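PDB 3D4I: Sts-2 protein, which has a histidine-phosphatase domain, the part described here, with acid-dependent phosphatase activity, and interferes with CBL-mediated down-regulation of receptor tyrosine kinases. Local coordinates for residues A[6-11]-A[192-197]; A[118-123]-A[155-160]; A[22-27]-A[44-49]. All blocks are in the same frame, centred on the assembly; numbering follows the deposited sequence. Where two conformers were deposited one is given.

Interactions 1 and 2 both reach the mixed sheet of the histidine-phosphatase fold. Interaction 1 joins the chain at the beginning of two inner strands, 11-16 and 196-201, whereas interaction 2 lays a loop against strand 119-121 at the sheet's border; their centres are about 21 Å apart and their nearest atoms about 7 Å apart. Interaction 3, on the opposite side of the chain's centre from both, lies at the second subunit, its centre about 38 Å from that of interaction 1 and about 29 Å from that of interaction 2. Strand 11-16 leads directly into the RHG motif that carries the phosphate-accepting histidine in this family, and helix 21-25 of interaction 3 follows soon after it.

Interaction 1 of 3, residues A[6-11]-A[192-197]; sequences TISRRG and QDMGIT
Gly-11 and Ile-196 pair where two parallel strands of the histidine-phosphatase sheet, 11-16 and 196-201, begin side by side. Gly-11 N donates to Gly-195 O over 3.0 Å, and Thr-197 N gives a bond of 2.9 Å to Gly-11 O, so that one residue is gripped through both its backbone polar atoms, as in regular parallel pairing. Glycine suits the place because a CB would be pressed against CG1 of Ile-196, which lies on that same face of the sheet.

Before the bridge the side chains take over. Arg-10 carries CG anti to its backbone N (chi1 -152°) and then runs out extended to NE, which lays the aliphatic part of the chain across Asp-193: CG comes within 3.1 Å of Asp-193 O, and CD is nearly as close. The guanidinium and the carboxylate are turned 69° apart and do not form a direct salt bridge, with NE still 4.5 Å from Asp-193 OD2. Each has another partner: Arg-10 NH1 bonds to Ile-187 O, and Asp-193 OD2 to Thr-90 OG1. Further out, Ser-8 OG packs beside CB of Met-194.

One water fills the angle between the two charged groups and lies in the plane of the guanidinium at its edge. It accepts from Arg-10 NE at 3.1 Å and from Thr-197 OG1 at 2.7 Å, and donates to Gly-195 O at 3.0 Å and to Asp-193 OD2 at 2.9 Å.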
loop_
_atom_site.group_PDB
_atom_site.type_symbol
_atom_site.label_atom_id
_atom_site.label_comp_id
_atom_site.label_asym_id
_atom_site.label_seq_id
_atom_site.Cartn_x
_atom_site.Cartn_y
_atom_site.Cartn_z
ATOM N N THR A 6 -0.072 36.859 -7.059
ATOM C CA THR A 6 -1.329 36.130 -6.877
ATOM C C THR A 6 -1.756 35.301 -8.111
ATOM O O THR A 6 -2.478 34.307 -7.980
ATOM C CB THR A 6 -2.466 37.092 -6.429
ATOM O OG1 THR A 6 -2.581 38.178 -7.359
ATOM C CG2 THR A 6 -2.166 37.657 -5.041
ATOM N N ILE A 7 -1.297 35.697 -9.298
ATOM C CA ILE A 7 -1.601 34.957 -10.527
ATOM C C ILE A 7 -1.140 33.500 -10.398
ATOM O O ILE A 7 -0.072 33.221 -9.841
ATOM C CB ILE A 7 -0.987 35.627 -11.792
ATOM C CG1 ILE A 7 0.504 35.926 -11.591
ATOM C CG2 ILE A 7 -1.756 36.909 -12.151
ATOM C CD1 ILE A 7 1.272 36.180 -12.878
ATOM N N SER A 8 -1.954 32.571 -10.891
ATOM C CA SER A 8 -1.623 31.146 -10.800
ATOM C C SER A 8 -0.433 30.838 -11.700
ATOM O O SER A 8 -0.211 31.525 -12.704
ATOM C CB SER A 8 -2.839 30.278 -11.155
ATOM O OG SER A 8 -3.432 30.739 -12.352
ATOM N N ARG A 9 0.341 29.813 -11.332
ATOM C CA ARG A 9 1.568 29.499 -12.061
ATOM C C ARG A 9 1.488 28.109 -12.649
ATOM O O ARG A 9 1.012 27.171 -11.992
ATOM C CB ARG A 9 2.786 29.605 -11.138
ATOM C CG ARG A 9 3.168 31.040 -10.809
ATOM C CD ARG A 9 4.151 31.124 -9.650
ATOM N NE ARG A 9 4.394 32.530 -9.308
ATOM C CZ ARG A 9 5.559 33.167 -9.452
ATOM N NH1 ARG A 9 6.632 32.529 -9.902
ATOM N NH2 ARG A 9 5.656 34.450 -9.117
ATOM N N ARG A 10 1.931 27.998 -13.892
ATOM C CA ARG A 10 2.099 26.720 -14.552
ATOM C C ARG A 10 3.034 25.805 -13.748
ATOM O O ARG A 10 4.107 26.231 -13.303
ATOM C CB ARG A 10 2.671 26.941 -15.947
ATOM C CG ARG A 10 2.268 25.860 -16.895
ATOM C CD ARG A 10 2.834 26.060 -18.247
ATOM N NE ARG A 10 2.558 24.864 -19.031
ATOM C CZ ARG A 10 3.016 24.636 -20.256
ATOM N NH1 ARG A 10 3.800 25.521 -20.854
ATOM N NH2 ARG A 10 2.690 23.495 -20.870
ATOM N N GLY A 11 2.654 24.537 -13.603
ATOM C CA GLY A 11 3.487 23.579 -12.867
ATOM C C GLY A 11 3.826 22.334 -13.668
ATOM O O GLY A 11 3.050 21.907 -14.538
ATOM N N GLN A 192 0.239 28.580 -22.790
ATOM C CA GLN A 192 -0.578 29.495 -21.981
ATOM C C GLN A 192 -1.203 28.811 -20.748
ATOM O O GLN A 192 -1.691 29.484 -19.839
ATOM C CB GLN A 192 -1.674 30.134 -22.855
ATOM C CG GLN A 192 -1.404 31.569 -23.299
ATOM C CD GLN A 192 -0.008 31.804 -23.842
ATOM O OE1 GLN A 192 0.309 31.413 -24.972
ATOM N NE2 GLN A 192 0.830 32.470 -23.049
ATOM N N ASP A 193 -1.178 27.479 -20.726
ATOM C CA ASP A 193 -1.751 26.673 -19.631
ATOM C C ASP A 193 -1.316 27.131 -18.240
ATOM O O ASP A 193 -0.137 27.450 -18.040
ATOM C CB ASP A 193 -1.359 25.207 -19.814
ATOM C CG ASP A 193 -2.167 24.274 -18.945
ATOM O OD1 ASP A 193 -3.346 24.574 -18.666
ATOM O OD2 ASP A 193 -1.615 23.223 -18.556
ATOM N N MET A 194 -2.251 27.156 -17.283
ATOM C CA MET A 194 -1.919 27.597 -15.914
ATOM C C MET A 194 -2.093 26.577 -14.773
ATOM O O MET A 194 -1.993 26.931 -13.586
ATOM C CB MET A 194 -2.585 28.944 -15.586
ATOM C CG MET A 194 -1.975 30.089 -16.386
ATOM S SD MET A 194 -2.873 31.656 -16.383
ATOM C CE MET A 194 -1.693 32.716 -15.534
ATOM N N GLY A 195 -2.312 25.319 -15.123
ATOM C CA GLY A 195 -2.353 24.265 -14.114
ATOM C C GLY A 195 -1.100 23.406 -14.135
ATOM O O GLY A 195 -0.035 23.818 -14.653
ATOM N N ILE A 196 -1.223 22.216 -13.555
ATOM C CA ILE A 196 -0.104 21.289 -13.433
ATOM C C ILE A 196 -0.142 20.190 -14.486
ATOM O O ILE A 196 -1.163 19.542 -14.686
ATOM C CB ILE A 196 -0.055 20.649 -12.016
ATOM C CG1 ILE A 196 -0.002 21.733 -10.928
ATOM C CG2 ILE A 196 1.120 19.628 -11.892
ATOM C CD1 ILE A 196 -0.023 21.176 -9.494
ATOM N N THR A 197 0.994 19.980 -15.142
ATOM C CA THR A 197 1.197 18.839 -16.011
ATOM C C THR A 197 1.953 17.740 -15.255
ATOM O O THR A 197 3.010 17.988 -14.674
ATOM C CB THR A 197 2.021 19.238 -17.256
ATOM O OG1 THR A 197 1.275 20.195 -18.017
ATOM C CG2 THR A 197 2.329 18.010 -18.142
HETATM O O HOH W 1 0.982 22.804 -17.278
#

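Interaction 2 of 3, residues A[118-123]-A[155-160]; sequences KIRVEP and LDYRPA
Tyr-157 CA lies 6.1 Å from Arg-120 CA, and Pro-159 CA 5.2 Å from Glu-122 CA. Residues 120-123 and 157-160 run in roughly the same direction, 33° apart, yet no backbone hydrogen bond joins them: the loop 155-160 is held beside the border strand 119-121 largely through side chains, and backbone bonds from Ile-119 to Asn-152 and Asp-154 join the chain just before it.

Arg-120 CB sits over the centre of one face of the flat Tyr-157 ring in a CH-pi contact, 3.9 Å from the ring centroid, with CG beside it, while Pro-159 N lies over the opposite face toward the rim. Val-121 O meets the ring in its plane, 3.3 Å from Tyr-157 CD2. Arginine suits its position by offering methylene groups to the ring and carrying its charge further on, where NE makes a long, weak ion pair with Asp-154.

Glu-122 has CG anti to the backbone N and bends at chi2 (51°), which brings its carboxylate to the loop, nearly perpendicular to the tyrosine ring. OE1 takes Tyr-157 OH on its anti lone pair at 2.6 Å and Ala-160 N on the syn side at 2.7 Å. OE2 accepts from Gly-124 N and Leu-161 N. Four donors around one buried carboxylate would probably favour its ionised form; three, Tyr-157 OH, Ala-160 N and Leu-161 N, tie the loop to this single acidic group.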
loop_
_atom_site.group_PDB
_atom_site.type_symbol
_atom_site.label_atom_id
_atom_site.label_comp_id
_atom_site.label_asym_id
_atom_site.label_seq_id
_atom_site.Cartn_x
_atom_site.Cartn_y
_atom_site.Cartn_z
ATOM N N LYS A 118 -6.564 12.444 -21.364
ATOM C CA LYS A 118 -5.905 11.303 -21.970
ATOM C C LYS A 118 -4.431 11.286 -21.619
ATOM O O LYS A 118 -3.765 12.334 -21.603
ATOM C CB LYS A 118 -6.034 11.318 -23.504
ATOM C CG LYS A 118 -7.434 11.529 -24.034
ATOM C CD LYS A 118 -7.512 11.177 -25.516
ATOM C CE LYS A 118 -8.754 11.779 -26.135
ATOM N NZ LYS A 118 -10.002 11.297 -25.461
ATOM N N ILE A 119 -3.913 10.085 -21.388
ATOM C CA ILE A 119 -2.503 9.904 -21.094
ATOM C C ILE A 119 -1.732 10.029 -22.381
ATOM O O ILE A 119 -1.988 9.289 -23.336
ATOM C CB ILE A 119 -2.219 8.535 -20.434
ATOM C CG1 ILE A 119 -2.929 8.428 -19.068
ATOM C CG2 ILE A 119 -0.697 8.291 -20.316
ATOM C CD1 ILE A 119 -3.122 6.977 -18.577
ATOM N N ARG A 120 -0.786 10.966 -22.403
ATOM C CA ARG A 120 0.074 11.154 -23.556
ATOM C C ARG A 120 1.337 10.340 -23.386
ATOM O O ARG A 120 2.178 10.666 -22.544
ATOM C CB ARG A 120 0.403 12.631 -23.725
ATOM C CG ARG A 120 -0.774 13.381 -24.312
ATOM C CD ARG A 120 -0.855 14.795 -23.810
ATOM N NE ARG A 120 -1.860 15.541 -24.562
ATOM C CZ ARG A 120 -2.112 16.832 -24.400
ATOM N NH1 ARG A 120 -1.447 17.531 -23.494
ATOM N NH2 ARG A 120 -3.035 17.421 -25.151
ATOM N N VAL A 121 1.467 9.284 -24.182
ATOM C CA VAL A 121 2.632 8.417 -24.041
ATOM C C VAL A 121 3.806 9.033 -24.789
ATOM O O VAL A 121 3.744 9.265 -26.013
ATOM C CB VAL A 121 2.353 6.954 -24.474
ATOM C CG1 VAL A 121 3.623 6.084 -24.332
ATOM C CG2 VAL A 121 1.230 6.357 -23.653
ATOM N N GLU A 122 4.854 9.323 -24.029
ATOM C CA GLU A 122 6.040 9.995 -24.539
ATOM C C GLU A 122 7.278 9.132 -24.327
ATOM O O GLU A 122 7.863 9.138 -23.249
ATOM C CB GLU A 122 6.227 11.370 -23.867
ATOM C CG GLU A 122 7.476 12.171 -24.362
ATOM C CD GLU A 122 7.542 12.289 -25.891
ATOM O OE1 GLU A 122 6.661 12.952 -26.447
ATOM O OE2 GLU A 122 8.470 11.718 -26.527
ATOM N N PRO A 123 7.685 8.373 -25.351
ATOM C CA PRO A 123 8.967 7.669 -25.238
ATOM C C PRO A 123 10.183 8.540 -24.959
ATOM O O PRO A 123 11.181 8.028 -24.480
ATOM C CB PRO A 123 9.104 6.971 -26.598
ATOM C CG PRO A 123 7.697 6.751 -27.006
ATOM C CD PRO A 123 6.993 8.021 -26.605
ATOM N N LEU A 155 -4.420 8.769 -28.714
ATOM C CA LEU A 155 -4.072 8.223 -30.026
ATOM C C LEU A 155 -3.615 9.298 -31.019
ATOM O O LEU A 155 -2.964 8.982 -32.024
ATOM C CB LEU A 155 -5.232 7.392 -30.595
ATOM C CG LEU A 155 -5.779 6.282 -29.690
ATOM C CD1 LEU A 155 -6.939 5.569 -30.354
ATOM C CD2 LEU A 155 -4.704 5.269 -29.287
ATOM N N ASP A 156 -3.951 10.555 -30.724
ATOM C CA ASP A 156 -3.571 11.703 -31.547
ATOM C C ASP A 156 -2.224 12.283 -31.182
ATOM O O ASP A 156 -1.659 13.072 -31.954
ATOM C CB ASP A 156 -4.603 12.829 -31.435
ATOM C CG ASP A 156 -5.962 12.431 -31.944
ATOM O OD1 ASP A 156 -6.038 11.585 -32.872
ATOM O OD2 ASP A 156 -6.958 12.985 -31.416
ATOM N N TYR A 157 -1.709 11.924 -30.003
ATOM C CA TYR A 157 -0.477 12.527 -29.519
ATOM C C TYR A 157 0.672 12.141 -30.426
ATOM O O TYR A 157 0.778 10.983 -30.839
ATOM C CB TYR A 157 -0.175 12.135 -28.057
ATOM C CG TYR A 157 1.089 12.763 -27.526
ATOM C CD1 TYR A 157 1.224 14.149 -27.466
ATOM C CD2 TYR A 157 2.153 11.977 -27.096
ATOM C CE1 TYR A 157 2.379 14.736 -27.000
ATOM C CE2 TYR A 157 3.323 12.559 -26.609
ATOM C CZ TYR A 157 3.421 13.945 -26.571
ATOM O OH TYR A 157 4.564 14.532 -26.110
ATOM N N ARG A 158 1.507 13.124 -30.749
ATOM C CA ARG A 158 2.674 12.901 -31.573
ATOM C C ARG A 158 3.907 13.118 -30.724
ATOM O O ARG A 158 4.293 14.264 -30.494
ATOM C CB ARG A 158 2.675 13.856 -32.776
ATOM C CG ARG A 158 1.502 13.640 -33.706
ATOM C CD ARG A 158 1.906 12.816 -34.900
ATOM N NE ARG A 158 1.586 13.546 -36.133
ATOM C CZ ARG A 158 2.389 14.444 -36.707
ATOM N NH1 ARG A 158 3.575 14.732 -36.177
ATOM N NH2 ARG A 158 2.006 15.055 -37.816
ATOM N N PRO A 159 4.536 12.013 -30.266
ATOM C CA PRO A 159 5.604 12.125 -29.277
ATOM C C PRO A 159 6.801 12.856 -29.842
ATOM O O PRO A 159 7.030 12.815 -31.065
ATOM C CB PRO A 159 5.958 10.659 -28.957
ATOM C CG PRO A 159 5.530 9.882 -30.163
ATOM C CD PRO A 159 4.305 10.612 -30.675
ATOM N N ALA A 160 7.535 13.545 -28.966
ATOM C CA ALA A 160 8.797 14.196 -29.325
ATOM C C ALA A 160 9.830 13.192 -29.807
ATOM O O ALA A 160 10.624 13.491 -30.699
ATOM C CB ALA A 160 9.348 14.977 -28.145
#

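Interaction 3 of 3, residues A[22-27]-A[44-49]; sequences DQVFGK and DLNFPR
Phe-25 and Phe-47 meet at a slant, their ring planes 31° apart and their centroids 4.3 Å from each other, neither stacked nor edge-to-face. The CE1 corner of Phe-47 rests over the centre of one face of Phe-25, 3.5 Å from its CG, and Val-24 CG1 covers the opposite face, clamping the ring. With CG beside its backbone N (chi1 -64°), Phe-25 reaches from the C-terminal end of the short helix 21-25 into the type I turn 44-47.

Asp-44 brings its carboxylate to the edge of the same ring, turned 65° from the ring plane, with OD1 3.4 Å from Phe-25 CZ; Asn-46 CB lies in plane 3.9 Å from Phe-25 CE2. Asp-44 OD1 also uses its anti lone pair to take Asn-46 N at 2.9 Å, an Asx turn that holds the carboxylate in place beside the ring. Replacing Phe-25 by alanine removes the ring and is likely to leave Phe-47 CE1, Val-24 CG1 and the Asp-44 carboxylate without a packing surface, opening a gap between helix and turn.

Asn-46 OD1 accepts from Cys-70 N, its ND2 bonds to Glu-19 OE1, and Asp-44 OD2 bonds to Thr-259 OG1 of the second subunit. Hydrophobic faces thus join helix to turn, while the ring's weakly positive C-H edge is a fitting neighbour for a carboxylate that also serves the dimer interface.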
loop_
_atom_site.group_PDB
_atom_site.type_symbol
_atom_site.label_atom_id
_atom_site.label_comp_id
_atom_site.label_asym_id
_atom_site.label_seq_id
_atom_site.Cartn_x
_atom_site.Cartn_y
_atom_site.Cartn_z
ATOM N N ASP A 22 8.929 -6.822 -10.019
ATOM C CA ASP A 22 10.278 -7.416 -10.011
ATOM C C ASP A 22 11.238 -6.820 -8.977
ATOM O O ASP A 22 12.271 -7.420 -8.714
ATOM C CB ASP A 22 10.925 -7.421 -11.404
ATOM C CG ASP A 22 11.090 -6.030 -11.995
ATOM O OD1 ASP A 22 10.263 -5.141 -11.714
ATOM O OD2 ASP A 22 12.039 -5.827 -12.773
ATOM N N GLN A 23 10.903 -5.671 -8.380
ATOM C CA GLN A 23 11.754 -5.097 -7.313
ATOM C C GLN A 23 11.648 -5.996 -6.079
ATOM O O GLN A 23 12.618 -6.166 -5.310
ATOM C CB GLN A 23 11.286 -3.692 -6.851
ATOM C CG GLN A 23 12.350 -2.980 -6.023
ATOM C CD GLN A 23 11.873 -1.707 -5.362
ATOM O OE1 GLN A 23 11.154 -0.902 -5.955
ATOM N NE2 GLN A 23 12.306 -1.500 -4.124
ATOM N N VAL A 24 10.449 -6.536 -5.861
ATOM C CA VAL A 24 10.195 -7.372 -4.702
ATOM C C VAL A 24 10.570 -8.842 -4.971
ATOM O O VAL A 24 11.212 -9.490 -4.152
ATOM C CB VAL A 24 8.705 -7.265 -4.238
ATOM C CG1 VAL A 24 8.398 -8.248 -3.075
ATOM C CG2 VAL A 24 8.439 -5.886 -3.717
ATOM N N PHE A 25 10.119 -9.362 -6.101
ATOM C CA PHE A 25 10.183 -10.794 -6.338
ATOM C C PHE A 25 11.410 -11.206 -7.132
ATOM O O PHE A 25 11.701 -12.408 -7.272
ATOM C CB PHE A 25 8.875 -11.284 -6.950
ATOM C CG PHE A 25 7.703 -11.117 -6.004
ATOM C CD1 PHE A 25 7.571 -11.966 -4.903
ATOM C CD2 PHE A 25 6.820 -10.061 -6.153
ATOM C CE1 PHE A 25 6.535 -11.817 -3.995
ATOM C CE2 PHE A 25 5.753 -9.891 -5.245
ATOM C CZ PHE A 25 5.627 -10.777 -4.151
ATOM N N GLY A 26 12.139 -10.216 -7.626
ATOM C CA GLY A 26 13.431 -10.463 -8.285
ATOM C C GLY A 26 13.330 -10.787 -9.763
ATOM O O GLY A 26 12.247 -10.724 -10.359
ATOM N N LYS A 27 14.476 -11.112 -10.377
ATOM C CA LYS A 27 14.519 -11.277 -11.830
ATOM C C LYS A 27 13.680 -12.472 -12.352
ATOM O O LYS A 27 13.219 -12.438 -13.485
ATOM C CB LYS A 27 15.982 -11.281 -12.381
ATOM C CG LYS A 27 16.968 -12.248 -11.719
ATOM C CD LYS A 27 18.435 -11.969 -12.218
ATOM C CE LYS A 27 19.499 -12.965 -11.668
ATOM N NZ LYS A 27 20.928 -12.716 -12.259
ATOM N N ASP A 44 1.548 -14.729 -4.679
ATOM C CA ASP A 44 1.665 -13.857 -3.493
ATOM C C ASP A 44 0.702 -12.711 -3.765
ATOM O O ASP A 44 0.466 -12.371 -4.913
ATOM C CB ASP A 44 3.116 -13.367 -3.363
ATOM C CG ASP A 44 3.376 -12.474 -2.138
ATOM O OD1 ASP A 44 2.922 -11.296 -2.090
ATOM O OD2 ASP A 44 4.145 -12.922 -1.256
ATOM N N LEU A 45 0.119 -12.130 -2.724
ATOM C CA LEU A 45 -0.907 -11.129 -2.945
ATOM C C LEU A 45 -0.337 -9.846 -3.516
ATOM O O LEU A 45 -1.097 -9.008 -3.996
ATOM C CB LEU A 45 -1.710 -10.826 -1.673
ATOM C CG LEU A 45 -2.387 -12.020 -0.985
ATOM C CD1 LEU A 45 -3.221 -11.507 0.158
ATOM C CD2 LEU A 45 -3.305 -12.772 -1.979
ATOM N N ASN A 46 0.982 -9.685 -3.494
ATOM C CA ASN A 46 1.564 -8.461 -4.073
ATOM C C ASN A 46 1.748 -8.537 -5.585
ATOM O O ASN A 46 2.102 -7.531 -6.200
ATOM C CB ASN A 46 2.880 -8.093 -3.385
ATOM C CG ASN A 46 3.237 -6.616 -3.516
ATOM O OD1 ASN A 46 2.379 -5.749 -3.468
ATOM N ND2 ASN A 46 4.540 -6.333 -3.649
ATOM N N PHE A 47 1.546 -9.722 -6.182
ATOM C CA PHE A 47 1.341 -9.811 -7.640
ATOM C C PHE A 47 -0.035 -9.257 -7.932
ATOM O O PHE A 47 -0.948 -9.486 -7.140
ATOM C CB PHE A 47 1.441 -11.260 -8.161
ATOM C CG PHE A 47 2.847 -11.801 -8.205
ATOM C CD1 PHE A 47 3.470 -12.261 -7.052
ATOM C CD2 PHE A 47 3.547 -11.864 -9.405
ATOM C CE1 PHE A 47 4.797 -12.812 -7.093
ATOM C CE2 PHE A 47 4.844 -12.367 -9.451
ATOM C CZ PHE A 47 5.464 -12.864 -8.306
ATOM N N PRO A 48 -0.192 -8.493 -9.045
ATOM C CA PRO A 48 -1.508 -7.898 -9.320
ATOM C C PRO A 48 -2.569 -8.939 -9.703
ATOM O O PRO A 48 -2.232 -10.047 -10.121
ATOM C CB PRO A 48 -1.231 -6.931 -10.495
ATOM C CG PRO A 48 0.059 -7.480 -11.156
ATOM C CD PRO A 48 0.824 -8.142 -10.056
ATOM N N ARG A 49 -3.836 -8.564 -9.571
ATOM C CA ARG A 49 -4.965 -9.455 -9.860
ATOM C C ARG A 49 -4.909 -10.004 -11.271
ATOM O O ARG A 49 -5.254 -11.155 -11.512
ATOM C CB ARG A 49 -6.304 -8.728 -9.597
ATOM C CG ARG A 49 -7.089 -9.243 -8.380
ATOM C CD ARG A 49 -8.216 -8.261 -8.005
ATOM N NE ARG A 49 -9.483 -8.903 -7.645
ATOM C CZ ARG A 49 -10.638 -8.240 -7.507
ATOM N NH1 ARG A 49 -10.680 -6.920 -7.697
ATOM N NH2 ARG A 49 -11.763 -8.887 -7.192
#